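Local coordinates for protein cellulosomal scaffoldin (Bacteroides cellulosolvens, PDB 1TYJ) that serves as a type-II cohesin module of a cellulosomal scaffoldin, probably binding a partner dockerin during assembly of the cellulose-degrading complex, at residues K38-I50 / T114-L128. Residues are numbered along the deposited sequence; the frame is centred on the assembly and turned at random. Where two conformers were deposited one is given.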
ATOM      1  N   LYS A  38       0.263  -0.334   9.326  1.00 17.13           N
ATOM      2  CA  LYS A  38       1.030  -0.642  10.534  1.00 17.53           C
ATOM      3  C   LYS A  38       1.635  -2.025  10.374  1.00 17.45           C
ATOM      4  O   LYS A  38       1.024  -2.920   9.790  1.00 18.73           O
ATOM      5  CB  LYS A  38       0.083  -0.560  11.746  1.00 18.65           C
ATOM      6  CG  LYS A  38       0.658  -0.988  13.062  0.50 19.10           C
ATOM      7  CD  LYS A  38       1.033   0.225  13.870  0.50 22.23           C
ATOM      8  CE  LYS A  38       2.002  -0.125  14.975  0.50 22.41           C
ATOM      9  NZ  LYS A  38       3.232  -0.810  14.503  0.50 16.99           N
ATOM     10  N   TYR A  39       2.857  -2.206  10.854  1.00 17.28           N
ATOM     11  CA  TYR A  39       3.465  -3.525  10.856  1.00 16.98           C
ATOM     12  C   TYR A  39       4.192  -3.705  12.176  1.00 16.95           C
ATOM     13  O   TYR A  39       4.390  -2.741  12.932  1.00 18.37           O
ATOM     14  CB  TYR A  39       4.432  -3.697   9.644  1.00 16.09           C
ATOM     15  CG  TYR A  39       5.631  -2.742   9.717  1.00 17.09           C
ATOM     16  CD1 TYR A  39       6.843  -3.180  10.256  1.00 18.38           C
ATOM     17  CD2 TYR A  39       5.539  -1.399   9.250  1.00 16.54           C
ATOM     18  CE1 TYR A  39       7.941  -2.321  10.383  1.00 15.74           C
ATOM     19  CE2 TYR A  39       6.588  -0.539   9.393  1.00 17.64           C
ATOM     20  CZ  TYR A  39       7.802  -1.006   9.931  1.00 17.50           C
ATOM     21  OH  TYR A  39       8.862  -0.158  10.056  1.00 17.86           O
ATOM     22  N   ASN A  40       4.567  -4.946  12.462  1.00 17.19           N
ATOM     23  CA  ASN A  40       5.217  -5.263  13.728  1.00 18.26           C
ATOM     24  C   ASN A  40       6.736  -5.157  13.617  1.00 18.10           C
ATOM     25  O   ASN A  40       7.365  -6.002  12.996  1.00 18.62           O
ATOM     26  CB  ASN A  40       4.809  -6.661  14.202  1.00 18.49           C
ATOM     27  CG  ASN A  40       5.288  -6.953  15.607  1.00 17.98           C
ATOM     28  OD1 ASN A  40       6.285  -6.379  16.073  1.00 21.14           O
ATOM     29  ND2 ASN A  40       4.537  -7.821  16.333  1.00 23.16           N
ATOM     30  N   THR A  41       7.316  -4.117  14.239  1.00 18.63           N
ATOM     31  CA  THR A  41       8.765  -3.870  14.144  1.00 19.15           C
ATOM     32  C   THR A  41       9.642  -4.935  14.822  1.00 19.55           C
ATOM     33  O   THR A  41      10.853  -4.971  14.606  1.00 19.94           O
ATOM     34  CB  THR A  41       9.158  -2.489  14.744  1.00 19.04           C
ATOM     35  OG1 THR A  41       8.877  -2.479  16.148  1.00 22.16           O
ATOM     36  CG2 THR A  41       8.420  -1.348  14.059  1.00 20.36           C
ATOM     37  N   THR A  42       9.047  -5.797  15.640  1.00 19.35           N
ATOM     38  CA  THR A  42       9.788  -6.907  16.247  1.00 19.92           C
ATOM     39  C   THR A  42      10.199  -7.929  15.185  1.00 18.94           C
ATOM     40  O   THR A  42      11.274  -8.521  15.281  1.00 20.10           O
ATOM     41  CB  THR A  42       8.923  -7.572  17.324  1.00 19.98           C
ATOM     42  OG1 THR A  42       8.641  -6.598  18.334  1.00 22.37           O
ATOM     43  CG2 THR A  42       9.608  -8.802  17.967  1.00 21.27           C
ATOM     44  N   TYR A  43       9.361  -8.128  14.161  1.00 17.72           N
ATOM     45  CA  TYR A  43       9.576  -9.222  13.215  1.00 17.39           C
ATOM     46  C   TYR A  43       9.958  -8.794  11.824  1.00 17.09           C
ATOM     47  O   TYR A  43      10.528  -9.591  11.086  1.00 17.07           O
ATOM     48  CB  TYR A  43       8.327 -10.111  13.117  1.00 17.30           C
ATOM     49  CG  TYR A  43       7.981 -10.723  14.462  1.00 17.78           C
ATOM     50  CD1 TYR A  43       6.960 -10.187  15.258  1.00 18.58           C
ATOM     51  CD2 TYR A  43       8.716 -11.817  14.946  1.00 18.42           C
ATOM     52  CE1 TYR A  43       6.660 -10.754  16.520  1.00 21.32           C
ATOM     53  CE2 TYR A  43       8.431 -12.367  16.184  1.00 20.15           C
ATOM     54  CZ  TYR A  43       7.411 -11.831  16.960  1.00 18.32           C
ATOM     55  OH  TYR A  43       7.134 -12.395  18.185  1.00 23.43           O
ATOM     56  N   LEU A  44       9.597  -7.562  11.456  1.00 16.64           N
ATOM     57  CA  LEU A  44       9.667  -7.124  10.046  1.00 16.61           C
ATOM     58  C   LEU A  44      10.365  -5.780   9.894  1.00 17.18           C
ATOM     59  O   LEU A  44      10.178  -4.865  10.705  1.00 17.21           O
ATOM     60  CB  LEU A  44       8.237  -6.994   9.466  1.00 16.86           C
ATOM     61  CG  LEU A  44       7.477  -8.326   9.405  1.00 15.53           C
ATOM     62  CD1 LEU A  44       6.038  -8.017   9.122  1.00 18.24           C
ATOM     63  CD2 LEU A  44       8.042  -9.249   8.276  1.00 16.70           C
ATOM     64  N   GLN A  45      11.113  -5.668   8.804  1.00 17.46           N
ATOM     65  CA  GLN A  45      11.806  -4.439   8.430  1.00 17.27           C
ATOM     66  C   GLN A  45      11.522  -4.104   6.964  1.00 16.81           C
ATOM     67  O   GLN A  45      11.959  -4.831   6.049  1.00 16.17           O
ATOM     68  CB  GLN A  45      13.305  -4.622   8.668  1.00 17.84           C
ATOM     69  CG  GLN A  45      14.127  -3.385   8.314  1.00 21.35           C
ATOM     70  CD  GLN A  45      15.598  -3.569   8.599  1.00 29.02           C
ATOM     71  OE1 GLN A  45      16.190  -2.762   9.302  1.00 35.48           O
ATOM     72  NE2 GLN A  45      16.194  -4.604   8.033  1.00 27.93           N
ATOM     73  N   PRO A  46      10.783  -2.996   6.707  1.00 16.58           N
ATOM     74  CA  PRO A  46      10.510  -2.651   5.308  1.00 16.16           C
ATOM     75  C   PRO A  46      11.818  -2.514   4.516  1.00 16.08           C
ATOM     76  O   PRO A  46      12.769  -1.900   5.005  1.00 16.47           O
ATOM     77  CB  PRO A  46       9.777  -1.299   5.404  1.00 16.98           C
ATOM     78  CG  PRO A  46       9.138  -1.323   6.821  1.00 16.74           C
ATOM     79  CD  PRO A  46      10.186  -2.033   7.658  1.00 16.61           C
ATOM     80  N   TRP A  47      11.826  -3.039   3.289  1.00 15.87           N
ATOM     81  CA  TRP A  47      13.062  -3.239   2.530  1.00 17.23           C
ATOM     82  C   TRP A  47      12.918  -2.721   1.133  1.00 18.33           C
ATOM     83  O   TRP A  47      12.002  -3.105   0.413  1.00 17.87           O
ATOM     84  CB  TRP A  47      13.406  -4.737   2.497  1.00 17.94           C
ATOM     85  CG  TRP A  47      14.855  -4.929   2.125  1.00 18.92           C
ATOM     86  CD1 TRP A  47      15.352  -5.225   0.898  1.00 21.73           C
ATOM     87  CD2 TRP A  47      15.952  -4.799   3.006  1.00 20.25           C
ATOM     88  NE1 TRP A  47      16.722  -5.303   0.968  1.00 21.13           N
ATOM     89  CE2 TRP A  47      17.120  -5.047   2.255  1.00 21.07           C
ATOM     90  CE3 TRP A  47      16.064  -4.522   4.372  1.00 20.95           C
ATOM     91  CZ2 TRP A  47      18.403  -5.000   2.821  1.00 21.67           C
ATOM     92  CZ3 TRP A  47      17.346  -4.459   4.946  1.00 22.21           C
ATOM     93  CH2 TRP A  47      18.499  -4.709   4.161  1.00 21.21           C
ATOM     94  N   ASP A  48      13.844  -1.834   0.768  1.00 19.14           N
ATOM     95  CA  ASP A  48      13.890  -1.274  -0.578  1.00 22.42           C
ATOM     96  C   ASP A  48      14.629  -2.243  -1.490  1.00 23.85           C
ATOM     97  O   ASP A  48      15.845  -2.430  -1.356  1.00 23.72           O
ATOM     98  CB  ASP A  48      14.602   0.072  -0.506  1.00 23.14           C
ATOM     99  CG  ASP A  48      14.749   0.742  -1.858  1.00 26.12           C
ATOM    100  OD1 ASP A  48      14.978   1.966  -1.828  1.00 28.17           O
ATOM    101  OD2 ASP A  48      14.658   0.070  -2.917  1.00 27.88           O
ATOM    102  N   THR A  49      13.888  -2.862  -2.406  1.00 26.02           N
ATOM    103  CA  THR A  49      14.449  -3.933  -3.249  1.00 29.15           C
ATOM    104  C   THR A  49      15.253  -3.388  -4.425  1.00 29.83           C
ATOM    105  O   THR A  49      16.041  -4.127  -5.038  1.00 30.43           O
ATOM    106  CB  THR A  49      13.348  -4.877  -3.795  1.00 29.52           C
ATOM    107  OG1 THR A  49      12.311  -4.078  -4.372  1.00 33.63           O
ATOM    108  CG2 THR A  49      12.784  -5.741  -2.654  1.00 32.04           C
ATOM    109  N   ILE A  50      15.063  -2.119  -4.748  1.00 30.93           N
ATOM    110  CA  ILE A  50      15.853  -1.552  -5.863  1.00 31.95           C
ATOM    111  C   ILE A  50      17.254  -1.185  -5.367  1.00 32.23           C
ATOM    112  O   ILE A  50      18.270  -1.582  -5.968  1.00 33.09           O
ATOM    113  CB  ILE A  50      15.160  -0.353  -6.535  1.00 32.59           C
ATOM    114  CG1 ILE A  50      13.842  -0.807  -7.171  1.00 33.10           C
ATOM    115  CG2 ILE A  50      16.078   0.226  -7.628  1.00 32.27           C
ATOM    116  CD1 ILE A  50      13.064   0.306  -7.872  1.00 33.18           C
ATOM    117  N   THR A 114       7.862  -4.617   0.330  1.00 16.58           N
ATOM    118  CA  THR A 114       8.620  -5.798   0.740  1.00 16.13           C
ATOM    119  C   THR A 114       9.156  -5.556   2.140  1.00 16.16           C
ATOM    120  O   THR A 114       9.594  -4.435   2.472  1.00 16.41           O
ATOM    121  CB  THR A 114       9.802  -6.037  -0.251  1.00 16.74           C
ATOM    122  OG1 THR A 114       9.276  -6.235  -1.575  1.00 17.27           O
ATOM    123  CG2 THR A 114      10.655  -7.260   0.118  1.00 17.55           C
ATOM    124  N   PHE A 115       9.135  -6.626   2.951  1.00 15.70           N
ATOM    125  CA  PHE A 115       9.690  -6.638   4.294  1.00 16.82           C
ATOM    126  C   PHE A 115      10.755  -7.727   4.394  1.00 17.12           C
ATOM    127  O   PHE A 115      10.590  -8.808   3.805  1.00 18.05           O
ATOM    128  CB  PHE A 115       8.604  -6.997   5.309  1.00 16.58           C
ATOM    129  CG  PHE A 115       7.444  -6.049   5.346  1.00 16.88           C
ATOM    130  CD1 PHE A 115       6.327  -6.241   4.532  1.00 16.85           C
ATOM    131  CD2 PHE A 115       7.428  -4.991   6.263  1.00 16.25           C
ATOM    132  CE1 PHE A 115       5.215  -5.355   4.607  1.00 16.59           C
ATOM    133  CE2 PHE A 115       6.344  -4.121   6.325  1.00 16.23           C
ATOM    134  CZ  PHE A 115       5.238  -4.315   5.511  1.00 16.64           C
ATOM    135  N   LYS A 116      11.850  -7.437   5.094  1.00 16.38           N
ATOM    136  CA  LYS A 116      12.808  -8.472   5.463  1.00 16.46           C
ATOM    137  C   LYS A 116      12.385  -8.994   6.825  1.00 16.97           C
ATOM    138  O   LYS A 116      12.050  -8.224   7.732  1.00 16.53           O
ATOM    139  CB  LYS A 116      14.262  -7.947   5.468  1.00 17.03           C
ATOM    140  CG  LYS A 116      15.290  -8.961   6.002  0.50 13.51           C
ATOM    141  CD  LYS A 116      16.682  -8.358   6.200  0.50 15.64           C
ATOM    142  CE  LYS A 116      17.389  -8.140   4.879  0.50 17.05           C
ATOM    143  NZ  LYS A 116      18.846  -7.781   5.103  0.50 17.04           N
ATOM    144  N   VAL A 117      12.395 -10.312   6.962  1.00 16.91           N
ATOM    145  CA  VAL A 117      12.077 -10.938   8.249  1.00 17.87           C
ATOM    146  C   VAL A 117      13.315 -10.892   9.136  1.00 18.91           C
ATOM    147  O   VAL A 117      14.367 -11.422   8.758  1.00 20.23           O
ATOM    148  CB  VAL A 117      11.620 -12.392   8.039  1.00 18.22           C
ATOM    149  CG1 VAL A 117      11.355 -13.044   9.387  1.00 17.79           C
ATOM    150  CG2 VAL A 117      10.396 -12.418   7.090  1.00 18.95           C
ATOM    151  N   ILE A 118      13.168 -10.243  10.289  1.00 19.31           N
ATOM    152  CA  ILE A 118      14.305 -10.006  11.216  1.00 19.76           C
ATOM    153  C   ILE A 118      14.280 -10.791  12.528  1.00 20.11           C
ATOM    154  O   ILE A 118      15.237 -10.724  13.294  1.00 20.82           O
ATOM    155  CB  ILE A 118      14.530  -8.502  11.501  1.00 20.38           C
ATOM    156  CG1 ILE A 118      13.290  -7.889  12.167  1.00 21.02           C
ATOM    157  CG2 ILE A 118      14.880  -7.801  10.189  1.00 20.87           C
ATOM    158  CD1 ILE A 118      13.558  -6.615  12.964  1.00 23.53           C
ATOM    159  N   LYS A 119      13.194 -11.534  12.767  1.00 19.59           N
ATOM    160  CA  LYS A 119      13.121 -12.423  13.916  1.00 19.81           C
ATOM    161  C   LYS A 119      12.201 -13.558  13.545  1.00 19.87           C
ATOM    162  O   LYS A 119      11.244 -13.336  12.802  1.00 20.31           O
ATOM    163  CB  LYS A 119      12.563 -11.691  15.131  1.00 19.68           C
ATOM    164  CG  LYS A 119      12.572 -12.488  16.436  1.00 22.48           C
ATOM    165  CD  LYS A 119      12.113 -11.580  17.542  1.00 24.95           C
ATOM    166  CE  LYS A 119      11.835 -12.322  18.828  1.00 29.22           C
ATOM    167  NZ  LYS A 119      13.097 -12.616  19.449  1.00 32.72           N
ATOM    168  N   GLU A 120      12.475 -14.764  14.058  1.00 20.43           N
ATOM    169  CA  GLU A 120      11.629 -15.922  13.785  1.00 21.99           C
ATOM    170  C   GLU A 120      10.141 -15.650  14.062  1.00 20.16           C
ATOM    171  O   GLU A 120       9.765 -15.180  15.140  1.00 20.32           O
ATOM    172  CB  GLU A 120      12.124 -17.123  14.591  1.00 22.20           C
ATOM    173  CG  GLU A 120      11.344 -18.419  14.308  1.00 25.81           C
ATOM    174  CD  GLU A 120      11.802 -19.589  15.167  1.00 27.51           C
ATOM    175  OE1 GLU A 120      12.988 -19.629  15.582  1.00 35.02           O
ATOM    176  OE2 GLU A 120      10.974 -20.492  15.416  1.00 35.90           O
ATOM    177  N   ILE A 121       9.311 -15.926  13.060  1.00 19.11           N
ATOM    178  CA  ILE A 121       7.847 -15.735  13.228  1.00 19.40           C
ATOM    179  C   ILE A 121       7.303 -16.816  14.160  1.00 20.32           C
ATOM    180  O   ILE A 121       7.644 -17.983  14.020  1.00 20.13           O
ATOM    181  CB  ILE A 121       7.118 -15.819  11.862  1.00 19.83           C
ATOM    182  CG1 ILE A 121       7.771 -14.873  10.822  1.00 19.89           C
ATOM    183  CG2 ILE A 121       5.587 -15.591  12.020  1.00 19.17           C
ATOM    184  CD1 ILE A 121       7.867 -13.393  11.264  1.00 21.72           C
ATOM    185  N   PRO A 122       6.440 -16.420  15.114  1.00 20.55           N
ATOM    186  CA  PRO A 122       5.818 -17.392  16.038  1.00 22.09           C
ATOM    187  C   PRO A 122       4.982 -18.415  15.253  1.00 22.26           C
ATOM    188  O   PRO A 122       4.436 -18.084  14.197  1.00 22.42           O
ATOM    189  CB  PRO A 122       4.885 -16.526  16.867  1.00 22.89           C
ATOM    190  CG  PRO A 122       5.306 -15.107  16.650  1.00 24.02           C
ATOM    191  CD  PRO A 122       6.001 -15.034  15.341  1.00 21.78           C
ATOM    192  N   ALA A 123       4.849 -19.639  15.778  1.00 21.68           N
ATOM    193  CA  ALA A 123       4.114 -20.723  15.085  1.00 21.95           C
ATOM    194  C   ALA A 123       2.692 -20.329  14.678  1.00 20.31           C
ATOM    195  O   ALA A 123       2.240 -20.753  13.624  1.00 21.84           O
ATOM    196  CB  ALA A 123       4.066 -22.001  15.944  1.00 21.88           C
ATOM    197  N   GLU A 124       2.022 -19.501  15.476  1.00 20.68           N
ATOM    198  CA  GLU A 124       0.631 -19.116  15.154  1.00 21.00           C
ATOM    199  C   GLU A 124       0.543 -18.077  14.009  1.00 20.52           C
ATOM    200  O   GLU A 124      -0.577 -17.729  13.561  1.00 19.62           O
ATOM    201  CB  GLU A 124      -0.093 -18.558  16.383  1.00 20.88           C
ATOM    202  CG  GLU A 124       0.457 -17.206  16.907  1.00 23.44           C
ATOM    203  CD  GLU A 124       1.593 -17.362  17.917  1.00 28.67           C
ATOM    204  OE1 GLU A 124       1.864 -16.353  18.586  1.00 32.71           O
ATOM    205  OE2 GLU A 124       2.213 -18.457  18.039  1.00 29.66           O
ATOM    206  N   GLY A 125       1.717 -17.614  13.539  1.00 19.50           N
ATOM    207  CA  GLY A 125       1.795 -16.560  12.515  1.00 19.30           C
ATOM    208  C   GLY A 125       1.595 -15.155  13.075  1.00 19.92           C
ATOM    209  O   GLY A 125       1.233 -14.960  14.251  1.00 18.37           O
ATOM    210  N   ILE A 126       1.872 -14.160  12.234  1.00 19.13           N
ATOM    211  CA  ILE A 126       1.501 -12.791  12.508  1.00 19.23           C
ATOM    212  C   ILE A 126       0.856 -12.204  11.259  1.00 17.70           C
ATOM    213  O   ILE A 126       1.131 -12.640  10.141  1.00 18.48           O
ATOM    214  CB  ILE A 126       2.728 -11.909  12.891  1.00 18.53           C
ATOM    215  CG1 ILE A 126       3.719 -11.784  11.723  1.00 19.27           C
ATOM    216  CG2 ILE A 126       3.464 -12.480  14.114  1.00 19.82           C
ATOM    217  CD1 ILE A 126       4.830 -10.707  11.956  1.00 20.85           C
ATOM    218  N   LYS A 127      -0.039 -11.247  11.461  1.00 17.56           N
ATOM    219  CA  LYS A 127      -0.587 -10.454  10.357  1.00 17.10           C
ATOM    220  C   LYS A 127       0.603  -9.779   9.665  1.00 16.68           C
ATOM    221  O   LYS A 127       1.458  -9.186  10.325  1.00 17.97           O
ATOM    222  CB  LYS A 127      -1.564  -9.412  10.906  1.00 16.65           C
ATOM    223  CG  LYS A 127      -2.880 -10.008  11.403  1.00 20.48           C
ATOM    224  CD  LYS A 127      -3.621  -8.902  12.182  1.00 24.48           C
ATOM    225  CE  LYS A 127      -5.004  -9.348  12.654  1.00 28.28           C
ATOM    226  NZ  LYS A 127      -5.708  -8.187  13.312  1.00 30.00           N
ATOM    227  N   LEU A 128       0.668  -9.842   8.345  1.00 15.80           N
ATOM    228  CA  LEU A 128       1.830  -9.183   7.710  1.00 16.11           C
ATOM    229  C   LEU A 128       1.803  -7.659   7.947  1.00 16.88           C
ATOM    230  O   LEU A 128       2.852  -7.017   8.204  1.00 18.27           O
ATOM    231  CB  LEU A 128       1.859  -9.488   6.219  1.00 17.43           C
ATOM    232  CG  LEU A 128       3.046  -8.869   5.454  1.00 17.21           C
ATOM    233  CD1 LEU A 128       4.389  -9.270   6.106  1.00 19.18           C
ATOM    234  CD2 LEU A 128       3.020  -9.309   3.979  1.00 16.85           C
TER
HETATM  235  O   HOH W   1       3.374  -6.870  10.910  1.00 21.11           O
HETATM  236  O   HOH W   2      19.154  -6.274   7.374  1.00 45.27           O
HETATM  237  O   HOH W   3       9.482  -2.371  -0.689  1.00 19.88           O
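Thr114 meets Trp47 through the backbone, its O accepting from Trp47 N at 2.8 Å, while its OG1 is hydrogen-bonded to Thr19 OG1 on the neighbouring strand 17-25. Phe115 turns inward: its CE2 reaches over one face of the Tyr39 ring, 3.7 Å from CG, with the planes inclined at 53°, and its CB lies against Leu44 CD2, as suits large apolar groups in a buried layer. Lys116 pairs with Gln45 by two backbone bonds, the one from Lys116 N to Gln45 O nearly straight at 167°. A bend at chi3 (-74°) carries the end of Lys116 over the indole face of Trp47, where CE makes a CH-pi contact and NZ a cation-pi contact 3.8 Å from the centroid of the six-membered ring; a long lysine suits this partly exposed place, since NZ also donates to a water. Val117 CG2 packs on Leu44 CD2, and Ile118 N donates to Tyr43 O at 2.8 Å. Beyond the strand the chain wraps round Tyr43: Lys119 O lies at the ring edge, Ile121 CD1 touches CB, and Pro122, whose ring offers C-H groups to an aromatic, makes an off-centre CH-pi contact through CD, 4.1 Å from the ring centroid. Ile126 CD1 also reaches Tyr43 CB, at 3.7 Å. With an alanine in place of Tyr43, Pro122 would probably lose its aromatic partner and the loop from Lys119 to Pro122 be held less firmly. Leu128 CD1 meets Leu44 CD1, extending the apolar layer. Antiparallel pairing of 44-48 with 114-117, with Leu44 and Phe115 facing the interior and Lys116 and Trp47 the outer side, is characteristic of the cohesin beta sandwich.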